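Abbfa_003403 (Acinetobacter baumannii, PDB 4ZXH) is a four-domain nonribosomal peptide synthetase whose condensation, adenylation, carrier and thioesterase domains probably assemble a peptide and release it. Local coordinates at residues A[513-518]-A[604-609]; A[15-20]-A[84-89]; A[911-916]-A[958-963]; A[1131-1136]-A[1155-1160]. One frame throughout, in Å; residues are numbered along the deposited sequence.

Interaction 1 of 4, residues A[513-518]-A[604-609]; sequences GQHIAG and AGVVAL
In the adenylation domain, helix 509-525 lays one flank, formed by Gln514, Ala517 and Gly518, against the extended loop that follows strand 598-600. The contact is packing alone, with no hydrogen bond passing between helix and loop. The CA traces come nearest at Gly518, which has no side chain to hold them apart: Gly518 CA lies 3.7 Å from Gly605 O and 3.8 Å from Val607 CG2. One turn earlier, the aliphatic part of Gln514 slants across Val606, whose two methyls divide the work. Val606 CG1 meets Gln514 CB at 3.4 Å, while Val606 CG2 reaches the imidazole of His515, which it approaches obliquely at 4.1 Å from CD2. With CG1 anti to the Val606 N (chi1 162°), Val606 presents both branches to the helix. His515 also packs on Leu543 and Ala546 of helix 543-553, which links this flank to the neighbouring helix. Val607 turns its carbonyl to the helix, and its oxygen takes a CA-H...O contact from Gln514 CA. At the far end Ala517 and Leu609 close the row together with Val612 and Leu616, Ala517 CB resting 3.9 Å from Leu609 CD1.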
loop_
_atom_site.group_PDB
_atom_site.type_symbol
_atom_site.label_atom_id
_atom_site.label_comp_id
_atom_site.label_asym_id
_atom_site.label_seq_id
_atom_site.Cartn_x
_atom_site.Cartn_y
_atom_site.Cartn_z
ATOM N N GLY A 513 53.276 -17.321 -17.584
ATOM C CA GLY A 513 54.433 -17.089 -16.742
ATOM C C GLY A 513 55.468 -16.260 -17.477
ATOM O O GLY A 513 56.086 -15.361 -16.907
ATOM N N GLN A 514 55.647 -16.563 -18.757
ATOM C CA GLN A 514 56.554 -15.805 -19.600
ATOM C C GLN A 514 56.129 -14.339 -19.748
ATOM O O GLN A 514 56.981 -13.447 -19.745
ATOM C CB GLN A 514 56.671 -16.477 -20.968
ATOM C CG GLN A 514 57.607 -17.671 -20.966
ATOM C CD GLN A 514 57.659 -18.411 -22.293
ATOM O OE1 GLN A 514 56.748 -18.315 -23.126
ATOM N NE2 GLN A 514 58.735 -19.159 -22.494
ATOM N N HIS A 515 54.827 -14.089 -19.877
ATOM C CA HIS A 515 54.315 -12.718 -19.928
ATOM C C HIS A 515 54.430 -11.980 -18.588
ATOM O O HIS A 515 54.710 -10.783 -18.591
ATOM C CB HIS A 515 52.856 -12.683 -20.374
ATOM C CG HIS A 515 52.664 -12.826 -21.849
ATOM N ND1 HIS A 515 52.104 -13.951 -22.419
ATOM C CD2 HIS A 515 52.953 -11.987 -22.872
ATOM C CE1 HIS A 515 52.058 -13.798 -23.731
ATOM N NE2 HIS A 515 52.568 -12.616 -24.033
ATOM N N ILE A 516 54.173 -12.663 -17.461
ATOM C CA ILE A 516 54.365 -12.049 -16.139
ATOM C C ILE A 516 55.788 -11.489 -16.074
ATOM O O ILE A 516 56.010 -10.322 -15.742
ATOM C CB ILE A 516 54.199 -13.051 -14.931
ATOM C CG1 ILE A 516 52.923 -13.892 -14.996
ATOM C CG2 ILE A 516 54.273 -12.315 -13.590
ATOM C CD1 ILE A 516 51.689 -13.135 -14.895
ATOM N N ALA A 517 56.738 -12.355 -16.414
ATOM C CA ALA A 517 58.153 -12.082 -16.303
ATOM C C ALA A 517 58.569 -10.932 -17.219
ATOM O O ALA A 517 59.272 -10.009 -16.799
ATOM C CB ALA A 517 58.937 -13.333 -16.620
ATOM N N GLY A 518 58.119 -10.986 -18.468
ATOM C CA GLY A 518 58.491 -9.995 -19.463
ATOM C C GLY A 518 57.921 -8.617 -19.187
ATOM O O GLY A 518 58.547 -7.601 -19.506
ATOM N N ALA A 604 57.008 -4.859 -24.514
ATOM C CA ALA A 604 57.569 -5.702 -23.472
ATOM C C ALA A 604 58.019 -7.010 -24.085
ATOM O O ALA A 604 57.255 -7.660 -24.799
ATOM C CB ALA A 604 56.547 -5.951 -22.368
ATOM N N GLY A 605 59.258 -7.401 -23.824
ATOM C CA GLY A 605 59.725 -8.685 -24.306
ATOM C C GLY A 605 58.892 -9.832 -23.746
ATOM O O GLY A 605 57.870 -9.645 -23.068
ATOM N N VAL A 606 59.312 -11.045 -24.067
ATOM C CA VAL A 606 58.890 -12.189 -23.285
ATOM C C VAL A 606 60.199 -12.724 -22.706
ATOM O O VAL A 606 61.255 -12.690 -23.353
ATOM C CB VAL A 606 58.090 -13.233 -24.114
ATOM C CG1 VAL A 606 58.052 -14.568 -23.418
ATOM C CG2 VAL A 606 56.666 -12.736 -24.355
ATOM N N VAL A 607 60.130 -13.139 -21.450
ATOM C CA VAL A 607 61.308 -13.455 -20.673
ATOM C C VAL A 607 61.035 -14.750 -19.941
ATOM O O VAL A 607 59.945 -14.929 -19.408
ATOM C CB VAL A 607 61.628 -12.330 -19.671
ATOM C CG1 VAL A 607 62.705 -12.756 -18.705
ATOM C CG2 VAL A 607 62.041 -11.070 -20.405
ATOM N N ALA A 608 61.992 -15.669 -19.927
ATOM C CA ALA A 608 61.761 -16.922 -19.229
ATOM C C ALA A 608 61.672 -16.624 -17.745
ATOM O O ALA A 608 62.429 -15.809 -17.218
ATOM C CB ALA A 608 62.850 -17.924 -19.525
ATOM N N LEU A 609 60.724 -17.261 -17.078
ATOM C CA LEU A 609 60.489 -16.988 -15.674
ATOM C C LEU A 609 61.744 -17.257 -14.833
ATOM O O LEU A 609 62.039 -16.514 -13.891
ATOM C CB LEU A 609 59.312 -17.828 -15.188
ATOM C CG LEU A 609 58.566 -17.441 -13.912
ATOM C CD1 LEU A 609 58.177 -15.963 -13.891
ATOM C CD2 LEU A 609 57.323 -18.309 -13.831
#

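Interaction 2 of 4, residues A[15-20]-A[84-89]; sequences SRHAIS and QLIWDR
Arg16 and Leu85 face each other across two antiparallel strands and run side by side, their ends pointing the same way from one face of the sheet. The leucine methyl CD2 sits over one face of the guanidinium, 3.2 Å from Arg16 NH1, and also touches the arginine CG. Because Arg16 is extended from CG to NE, its aliphatic stem and its head can both follow Leu85, and NH1 goes on to a salt bridge with Glu83. The other face carries Ser15, His17, Gln84 and Ile86. Here Ile86 CD1 lies against the Ser15-His17 pair, 3.9 Å from both Ser15 OG and His17 NE2, and slantwise to the imidazole. Ser15 OG and His17 NE2 share a hydrogen bond of 2.8 Å, while His17 ND1 is bonded to Asp185, so both ring nitrogens are engaged and the rotation of the ring is fixed. Gln84 turns its amide beyond the strand pairing: NE2 donates to Ala18 O at 2.9 Å, and OE1 accepts from Gln23 of helix 21-32. Its CG rests on Ile19 CG2. Backbone bonds Ile86 N to Ser15 O and the reciprocal His17-Gln84 pair set this register, segments 15-18 and 84-87 running at 153° to each other. The arrangement is an antiparallel edge pairing, strand 13-18 bordering strand 81-87 in a three-stranded sheet of the condensation domain.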
loop_
_atom_site.group_PDB
_atom_site.type_symbol
_atom_site.label_atom_id
_atom_site.label_comp_id
_atom_site.label_asym_id
_atom_site.label_seq_id
_atom_site.Cartn_x
_atom_site.Cartn_y
_atom_site.Cartn_z
ATOM N N SER A 15 -39.308 -3.179 17.984
ATOM C CA SER A 15 -39.047 -1.750 17.799
ATOM C C SER A 15 -37.762 -1.466 17.000
ATOM O O SER A 15 -36.871 -2.313 16.913
ATOM C CB SER A 15 -38.979 -1.040 19.158
ATOM O OG SER A 15 -37.982 -1.600 19.994
ATOM N N ARG A 16 -37.687 -0.258 16.432
ATOM C CA ARG A 16 -36.545 0.194 15.627
ATOM C C ARG A 16 -35.786 1.338 16.291
ATOM O O ARG A 16 -36.385 2.318 16.703
ATOM C CB ARG A 16 -37.019 0.642 14.244
ATOM C CG ARG A 16 -37.799 -0.430 13.491
ATOM C CD ARG A 16 -37.978 -0.118 12.003
ATOM N NE ARG A 16 -38.396 -1.328 11.297
ATOM C CZ ARG A 16 -37.587 -2.073 10.553
ATOM N NH1 ARG A 16 -36.328 -1.700 10.393
ATOM N NH2 ARG A 16 -38.039 -3.177 9.955
ATOM N N HIS A 17 -34.466 1.227 16.384
ATOM C CA HIS A 17 -33.674 2.305 16.969
ATOM C C HIS A 17 -32.421 2.645 16.162
ATOM O O HIS A 17 -32.068 1.954 15.198
ATOM C CB HIS A 17 -33.286 1.933 18.390
ATOM C CG HIS A 17 -34.439 1.450 19.202
ATOM N ND1 HIS A 17 -35.351 2.308 19.779
ATOM C CD2 HIS A 17 -34.868 0.197 19.483
ATOM C CE1 HIS A 17 -36.275 1.603 20.408
ATOM N NE2 HIS A 17 -36.004 0.319 20.246
ATOM N N ALA A 18 -31.765 3.731 16.558
ATOM C CA ALA A 18 -30.488 4.099 15.984
ATOM C C ALA A 18 -29.378 3.277 16.628
ATOM O O ALA A 18 -29.576 2.708 17.700
ATOM C CB ALA A 18 -30.239 5.568 16.174
ATOM N N ILE A 19 -28.218 3.197 15.978
ATOM C CA ILE A 19 -27.030 2.685 16.659
ATOM C C ILE A 19 -26.296 3.894 17.215
ATOM O O ILE A 19 -26.556 5.033 16.805
ATOM C CB ILE A 19 -26.093 1.868 15.740
ATOM C CG1 ILE A 19 -25.555 2.727 14.604
ATOM C CG2 ILE A 19 -26.813 0.696 15.125
ATOM C CD1 ILE A 19 -24.384 2.073 13.868
ATOM N N SER A 20 -25.405 3.650 18.168
ATOM C CA SER A 20 -24.581 4.702 18.756
ATOM C C SER A 20 -23.350 4.943 17.908
ATOM O O SER A 20 -22.978 4.088 17.105
ATOM C CB SER A 20 -24.145 4.312 20.154
ATOM O OG SER A 20 -23.269 3.200 20.069
ATOM N N GLN A 84 -30.744 -0.457 14.814
ATOM C CA GLN A 84 -30.830 -1.605 15.727
ATOM C C GLN A 84 -32.273 -2.051 15.802
ATOM O O GLN A 84 -33.160 -1.247 16.110
ATOM C CB GLN A 84 -30.371 -1.253 17.142
ATOM C CG GLN A 84 -28.902 -1.111 17.329
ATOM C CD GLN A 84 -28.543 -0.785 18.761
ATOM O OE1 GLN A 84 -27.846 -1.549 19.419
ATOM N NE2 GLN A 84 -29.007 0.363 19.250
ATOM N N LEU A 85 -32.526 -3.323 15.543
ATOM C CA LEU A 85 -33.871 -3.850 15.728
ATOM C C LEU A 85 -33.915 -4.768 16.959
ATOM O O LEU A 85 -33.061 -5.648 17.118
ATOM C CB LEU A 85 -34.321 -4.612 14.487
ATOM C CG LEU A 85 -34.208 -3.978 13.100
ATOM C CD1 LEU A 85 -34.856 -4.885 12.065
ATOM C CD2 LEU A 85 -34.818 -2.574 13.053
ATOM N N ILE A 86 -34.896 -4.557 17.834
ATOM C CA ILE A 86 -35.176 -5.523 18.894
ATOM C C ILE A 86 -36.254 -6.507 18.439
ATOM O O ILE A 86 -37.417 -6.148 18.313
ATOM C CB ILE A 86 -35.631 -4.844 20.200
ATOM C CG1 ILE A 86 -34.494 -4.021 20.818
ATOM C CG2 ILE A 86 -36.064 -5.896 21.195
ATOM C CD1 ILE A 86 -34.951 -3.070 21.903
ATOM N N TRP A 87 -35.852 -7.745 18.168
ATOM C CA TRP A 87 -36.783 -8.803 17.793
ATOM C C TRP A 87 -37.506 -9.344 19.020
ATOM O O TRP A 87 -36.917 -9.427 20.088
ATOM C CB TRP A 87 -36.039 -9.935 17.091
ATOM C CG TRP A 87 -35.427 -9.523 15.809
ATOM C CD1 TRP A 87 -34.188 -8.985 15.626
ATOM C CD2 TRP A 87 -36.027 -9.601 14.514
ATOM N NE1 TRP A 87 -33.978 -8.727 14.289
ATOM C CE2 TRP A 87 -35.096 -9.095 13.589
ATOM C CE3 TRP A 87 -37.262 -10.056 14.046
ATOM C CZ2 TRP A 87 -35.358 -9.033 12.225
ATOM C CZ3 TRP A 87 -37.523 -9.986 12.691
ATOM C CH2 TRP A 87 -36.575 -9.479 11.796
ATOM N N ASP A 88 -38.770 -9.723 18.879
ATOM C CA ASP A 88 -39.506 -10.272 20.017
ATOM C C ASP A 88 -38.879 -11.583 20.487
ATOM O O ASP A 88 -38.991 -11.957 21.657
ATOM C CB ASP A 88 -40.983 -10.492 19.667
ATOM C CG ASP A 88 -41.187 -11.552 18.595
ATOM O OD1 ASP A 88 -40.237 -11.842 17.828
ATOM O OD2 ASP A 88 -42.314 -12.089 18.508
ATOM N N ARG A 89 -38.217 -12.279 19.567
ATOM C CA ARG A 89 -37.554 -13.536 19.895
ATOM C C ARG A 89 -36.529 -13.925 18.840
ATOM O O ARG A 89 -36.664 -13.589 17.674
ATOM C CB ARG A 89 -38.580 -14.649 20.061
ATOM C CG ARG A 89 -39.214 -15.060 18.768
ATOM C CD ARG A 89 -40.246 -16.135 18.997
ATOM N NE ARG A 89 -41.373 -15.705 19.834
ATOM C CZ ARG A 89 -42.515 -15.195 19.365
ATOM N NH1 ARG A 89 -42.682 -15.016 18.054
ATOM N NH2 ARG A 89 -43.491 -14.846 20.208
#

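Interaction 3 of 4, residues A[911-916]-A[958-963]; sequences VAYVTG and KAFPEP
Tyr913 and Phe960 form the apolar centre, an edge-to-face aromatic pair that fastens strand 907-916, in the small C-terminal part of the adenylation domain, to the loop leading on toward helix 977-990. The phenylalanine brings its edge to the tyrosine face: Phe960 CD2 stands above the ring, 3.4 Å from Tyr913 CG, with the ring planes at 71° and the centroids 4.8 Å apart. The same tyrosine face also receives Phe960 CB in a CH-pi contact, 4.0 Å from the Tyr913 centroid, so the phenylalanine stem and ring together cover that side from the phenolic end back to CB. Phe960 continues the cluster onto Phe947 and Pro948, while Tyr913 leans on Leu944 and Ile942. Two residues back along the strand, both methyls of Val911 press on the proline ring of Pro963, which they meet obliquely; the nearer pair is Val911 CG2 and Pro963 CG, at 3.5 Å. Pro963 also touches Ile942 of the adjacent strand. Toward the rim Pro961 CD lies 3.9 Å from Tyr913 CE1, and with CG anti to the carbonyl carbon (chi1 -53°) the tyrosine points its hydroxyl end at the loop. Its polar end finds one backbone acceptor there: Tyr913 OH donates to Pro961 O at 2.7 Å, the carbonyl oxygen sitting at the edge of the ring, near its plane, and the hydroxyl tilted 21° from the carbonyl plane.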
loop_
_atom_site.group_PDB
_atom_site.type_symbol
_atom_site.label_atom_id
_atom_site.label_comp_id
_atom_site.label_asym_id
_atom_site.label_seq_id
_atom_site.Cartn_x
_atom_site.Cartn_y
_atom_site.Cartn_z
ATOM N N VAL A 911 7.895 8.940 -7.261
ATOM C CA VAL A 911 7.968 8.885 -8.736
ATOM C C VAL A 911 8.296 7.485 -9.206
ATOM O O VAL A 911 9.233 6.856 -8.697
ATOM C CB VAL A 911 9.069 9.799 -9.297
ATOM C CG1 VAL A 911 8.920 9.977 -10.805
ATOM C CG2 VAL A 911 9.046 11.117 -8.601
ATOM N N ALA A 912 7.572 6.993 -10.197
ATOM C CA ALA A 912 7.895 5.683 -10.742
ATOM C C ALA A 912 8.382 5.791 -12.171
ATOM O O ALA A 912 7.652 6.273 -13.044
ATOM C CB ALA A 912 6.686 4.760 -10.670
ATOM N N TYR A 913 9.613 5.351 -12.411
ATOM C CA TYR A 913 10.143 5.239 -13.779
ATOM C C TYR A 913 9.984 3.791 -14.276
ATOM O O TYR A 913 10.269 2.837 -13.525
ATOM C CB TYR A 913 11.616 5.666 -13.836
ATOM C CG TYR A 913 11.900 7.033 -13.255
ATOM C CD1 TYR A 913 11.970 8.165 -14.076
ATOM C CD2 TYR A 913 12.100 7.196 -11.902
ATOM C CE1 TYR A 913 12.223 9.430 -13.551
ATOM C CE2 TYR A 913 12.354 8.448 -11.358
ATOM C CZ TYR A 913 12.416 9.562 -12.187
ATOM O OH TYR A 913 12.665 10.803 -11.635
ATOM N N VAL A 914 9.506 3.609 -15.511
ATOM C CA VAL A 914 9.312 2.250 -16.029
ATOM C C VAL A 914 9.801 2.085 -17.470
ATOM O O VAL A 914 9.784 3.044 -18.248
ATOM C CB VAL A 914 7.832 1.832 -15.952
ATOM C CG1 VAL A 914 7.384 1.712 -14.489
ATOM C CG2 VAL A 914 6.967 2.827 -16.688
ATOM N N THR A 915 10.263 0.876 -17.808
ATOM C CA THR A 915 10.598 0.511 -19.202
ATOM C C THR A 915 9.828 -0.720 -19.599
ATOM O O THR A 915 9.513 -1.546 -18.753
ATOM C CB THR A 915 12.093 0.175 -19.434
ATOM O OG1 THR A 915 12.516 -0.793 -18.462
ATOM C CG2 THR A 915 12.953 1.370 -19.312
ATOM N N GLY A 916 9.574 -0.867 -20.893
ATOM C CA GLY A 916 8.875 -2.030 -21.399
ATOM C C GLY A 916 8.521 -1.900 -22.861
ATOM O O GLY A 916 8.633 -0.817 -23.434
ATOM N N LYS A 958 20.860 9.132 -9.514
ATOM C CA LYS A 958 21.020 10.592 -9.584
ATOM C C LYS A 958 20.722 11.154 -10.994
ATOM O O LYS A 958 20.427 12.348 -11.155
ATOM C CB LYS A 958 22.436 10.998 -9.139
ATOM N N ALA A 959 20.763 10.286 -12.005
ATOM C CA ALA A 959 20.679 10.721 -13.399
ATOM C C ALA A 959 19.303 10.535 -14.060
ATOM O O ALA A 959 19.141 10.871 -15.245
ATOM C CB ALA A 959 21.710 10.007 -14.204
ATOM N N PHE A 960 18.332 9.982 -13.331
ATOM C CA PHE A 960 16.958 9.957 -13.833
ATOM C C PHE A 960 16.410 11.381 -13.966
ATOM O O PHE A 960 16.712 12.249 -13.148
ATOM C CB PHE A 960 16.061 9.122 -12.921
ATOM C CG PHE A 960 16.285 7.636 -13.045
ATOM C CD1 PHE A 960 17.533 7.085 -12.820
ATOM C CD2 PHE A 960 15.245 6.792 -13.384
ATOM C CE1 PHE A 960 17.735 5.727 -12.941
ATOM C CE2 PHE A 960 15.446 5.430 -13.502
ATOM C CZ PHE A 960 16.685 4.898 -13.283
ATOM N N PRO A 961 15.616 11.637 -15.008
ATOM C CA PRO A 961 15.168 13.025 -15.194
ATOM C C PRO A 961 14.229 13.427 -14.068
ATOM O O PRO A 961 13.536 12.571 -13.550
ATOM C CB PRO A 961 14.437 13.009 -16.543
ATOM C CG PRO A 961 14.646 11.652 -17.108
ATOM C CD PRO A 961 15.020 10.720 -15.988
ATOM N N GLU A 962 14.237 14.694 -13.672
ATOM C CA GLU A 962 13.354 15.138 -12.601
ATOM C C GLU A 962 11.926 15.083 -13.111
ATOM O O GLU A 962 11.672 15.332 -14.291
ATOM C CB GLU A 962 13.719 16.545 -12.118
ATOM C CG GLU A 962 15.173 16.699 -11.678
ATOM C CD GLU A 962 15.579 15.763 -10.524
ATOM O OE1 GLU A 962 14.800 15.618 -9.548
ATOM O OE2 GLU A 962 16.695 15.186 -10.590
ATOM N N PRO A 963 10.997 14.686 -12.236
ATOM C CA PRO A 963 9.574 14.640 -12.575
ATOM C C PRO A 963 8.945 16.024 -12.510
ATOM O O PRO A 963 9.384 16.854 -11.716
ATOM C CB PRO A 963 8.987 13.736 -11.490
ATOM C CG PRO A 963 9.848 14.007 -10.322
ATOM C CD PRO A 963 11.245 14.183 -10.874
#

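Interaction 4 of 4, residues A[1131-1136]-A[1155-1160]; sequences YFLGGW and QQVTGI
Tyr1131 grips the neighbouring parallel strand through both ends of its backbone: its N-H donates to Gln1156 O at 3.0 Å, and its carbonyl accepts from Thr1158 N at 2.7 Å, nearly along the C=O axis. Further on, Leu1133 N donates to Gly1159 O at 3.2 Å. That same oxygen meets the edge of the Phe1132 ring, 3.3 Å from CD1, because the phenylalanine CG lies anti to the backbone N (chi1 -173°), which brings the ring edge alongside the glycine carbonyl. From Tyr1131 to Leu1133 one strand advances two residues while the other goes three, from Val1157 to Ile1160; with Thr1158 in a helix-like backbone conformation, this is consistent with a beta bulge. Tyr1131 turns its ring edge to Gln1155, Tyr1131 CE2 lying 3.8 Å from Gln1155 CG, with ring and amide planes 79° apart. Outside partners set these groups. Gln1155 OE1 accepts from Gly1129 N, Tyr1131 OH is bonded to Gln1126 O, and Thr1158 OG1 to Gln1065. On the face carrying Tyr1131, Leu1133 and Ile1160, helix 1138-1152 packs through Leu1150 and Ser1147, while Phe1132 on the other face meets Tyr1317. Strand 1131-1136, this helix and strand 1157-1163 make a beta-alpha-beta crossover of the thioesterase domain; strand 1131-1136 leads to a GxCxG turn that includes Gly1135 and resembles the nucleophile elbow of the alpha/beta-hydrolase fold.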
loop_
_atom_site.group_PDB
_atom_site.type_symbol
_atom_site.label_atom_id
_atom_site.label_comp_id
_atom_site.label_asym_id
_atom_site.label_seq_id
_atom_site.Cartn_x
_atom_site.Cartn_y
_atom_site.Cartn_z
ATOM N N TYR A 1131 -49.094 18.922 -13.088
ATOM C CA TYR A 1131 -47.754 18.543 -13.508
ATOM C C TYR A 1131 -46.962 19.732 -14.005
ATOM O O TYR A 1131 -47.540 20.728 -14.451
ATOM C CB TYR A 1131 -47.821 17.466 -14.580
ATOM C CG TYR A 1131 -48.321 16.180 -14.009
ATOM C CD1 TYR A 1131 -47.488 15.371 -13.247
ATOM C CD2 TYR A 1131 -49.633 15.791 -14.188
ATOM C CE1 TYR A 1131 -47.952 14.195 -12.691
ATOM C CE2 TYR A 1131 -50.101 14.622 -13.646
ATOM C CZ TYR A 1131 -49.263 13.824 -12.901
ATOM O OH TYR A 1131 -49.742 12.646 -12.365
ATOM N N PHE A 1132 -45.636 19.620 -13.900
ATOM C CA PHE A 1132 -44.727 20.687 -14.290
ATOM C C PHE A 1132 -43.632 20.048 -15.141
ATOM O O PHE A 1132 -42.898 19.185 -14.676
ATOM C CB PHE A 1132 -44.170 21.399 -13.049
ATOM C CG PHE A 1132 -43.353 22.620 -13.355
ATOM C CD1 PHE A 1132 -43.614 23.393 -14.481
ATOM C CD2 PHE A 1132 -42.299 22.987 -12.531
ATOM C CE1 PHE A 1132 -42.844 24.520 -14.770
ATOM C CE2 PHE A 1132 -41.531 24.108 -12.812
ATOM C CZ PHE A 1132 -41.804 24.879 -13.936
ATOM N N LEU A 1133 -43.545 20.463 -16.400
ATOM C CA LEU A 1133 -42.780 19.739 -17.406
ATOM C C LEU A 1133 -41.841 20.652 -18.148
ATOM O O LEU A 1133 -42.060 21.866 -18.220
ATOM C CB LEU A 1133 -43.703 19.091 -18.445
ATOM C CG LEU A 1133 -44.987 18.442 -17.995
ATOM C CD1 LEU A 1133 -45.863 18.349 -19.176
ATOM C CD2 LEU A 1133 -44.676 17.061 -17.472
ATOM N N GLY A 1134 -40.831 20.059 -18.769
ATOM C CA GLY A 1134 -39.915 20.857 -19.534
ATOM C C GLY A 1134 -38.827 20.054 -20.189
ATOM O O GLY A 1134 -38.682 18.860 -19.913
ATOM N N GLY A 1135 -38.055 20.724 -21.039
ATOM C CA GLY A 1135 -37.040 20.065 -21.830
ATOM C C GLY A 1135 -36.221 21.057 -22.642
ATOM O O GLY A 1135 -36.668 22.174 -22.981
ATOM N N TRP A 1136 -34.991 20.650 -22.931
ATOM C CA TRP A 1136 -34.136 21.441 -23.778
ATOM C C TRP A 1136 -34.277 20.854 -25.166
ATOM O O TRP A 1136 -34.355 19.638 -25.308
ATOM C CB TRP A 1136 -32.678 21.421 -23.289
ATOM C CG TRP A 1136 -31.753 21.878 -24.356
ATOM C CD1 TRP A 1136 -31.587 23.159 -24.803
ATOM C CD2 TRP A 1136 -30.894 21.062 -25.151
ATOM N NE1 TRP A 1136 -30.656 23.193 -25.818
ATOM C CE2 TRP A 1136 -30.220 21.914 -26.058
ATOM C CE3 TRP A 1136 -30.617 19.688 -25.187
ATOM C CZ2 TRP A 1136 -29.299 21.440 -26.993
ATOM C CZ3 TRP A 1136 -29.688 19.213 -26.124
ATOM C CH2 TRP A 1136 -29.053 20.087 -27.014
ATOM N N GLN A 1155 -55.774 15.316 -16.206
ATOM C CA GLN A 1155 -54.736 15.950 -15.401
ATOM C C GLN A 1155 -54.464 17.380 -15.856
ATOM O O GLN A 1155 -54.538 17.680 -17.046
ATOM C CB GLN A 1155 -53.444 15.134 -15.459
ATOM C CG GLN A 1155 -53.584 13.739 -14.883
ATOM C CD GLN A 1155 -54.014 13.760 -13.430
ATOM O OE1 GLN A 1155 -53.822 14.760 -12.726
ATOM N NE2 GLN A 1155 -54.590 12.653 -12.969
ATOM N N GLN A 1156 -54.152 18.272 -14.921
ATOM C CA GLN A 1156 -53.823 19.628 -15.332
ATOM C C GLN A 1156 -52.308 19.834 -15.406
ATOM O O GLN A 1156 -51.527 19.131 -14.766
ATOM C CB GLN A 1156 -54.473 20.674 -14.410
ATOM C CG GLN A 1156 -55.638 21.466 -15.071
ATOM C CD GLN A 1156 -55.305 22.071 -16.465
ATOM O OE1 GLN A 1156 -54.137 22.254 -16.837
ATOM N NE2 GLN A 1156 -56.351 22.380 -17.232
ATOM N N VAL A 1157 -51.913 20.798 -16.228
ATOM C CA VAL A 1157 -50.517 21.105 -16.465
ATOM C C VAL A 1157 -50.226 22.509 -15.945
ATOM O O VAL A 1157 -50.834 23.481 -16.398
ATOM C CB VAL A 1157 -50.180 21.022 -17.958
ATOM C CG1 VAL A 1157 -48.729 21.335 -18.177
ATOM C CG2 VAL A 1157 -50.515 19.646 -18.502
ATOM N N THR A 1158 -49.315 22.622 -14.985
ATOM C CA THR A 1158 -49.006 23.925 -14.402
ATOM C C THR A 1158 -48.307 24.814 -15.420
ATOM O O THR A 1158 -48.623 25.999 -15.551
ATOM C CB THR A 1158 -48.125 23.796 -13.147
ATOM O OG1 THR A 1158 -48.863 23.118 -12.124
ATOM C CG2 THR A 1158 -47.718 25.171 -12.635
ATOM N N GLY A 1159 -47.361 24.226 -16.145
ATOM C CA GLY A 1159 -46.625 24.948 -17.160
ATOM C C GLY A 1159 -45.587 24.084 -17.844
ATOM O O GLY A 1159 -45.237 23.008 -17.360
ATOM N N ILE A 1160 -45.099 24.559 -18.982
ATOM C CA ILE A 1160 -44.056 23.869 -19.724
ATOM C C ILE A 1160 -42.823 24.758 -19.870
ATOM O O ILE A 1160 -42.927 25.904 -20.312
ATOM C CB ILE A 1160 -44.527 23.476 -21.116
ATOM C CG1 ILE A 1160 -45.780 22.618 -21.037
ATOM C CG2 ILE A 1160 -43.442 22.695 -21.822
ATOM C CD1 ILE A 1160 -46.299 22.228 -22.401
#

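From the N terminus, the contacts follow one another in series, each loop closing before the next opens, so none nest or cross. Interaction 2 comes first and closes 63 residues of the condensation domain by pairing strand 13-18 with strand 81-87. Interaction 1 then ties helix 509-525 to a loop after 85 intervening residues in the adenylation domain. Interaction 3 spans 41 residues, joining the small sheet containing strand 907-916 to the chain leading to the carrier domain. Interaction 4 is the most local, crossing 18 residues, largely one helix, inside the thioesterase domain. They stand well apart: even interactions 2 and 4, the nearest pair, keep their closest atoms about 30 Å apart.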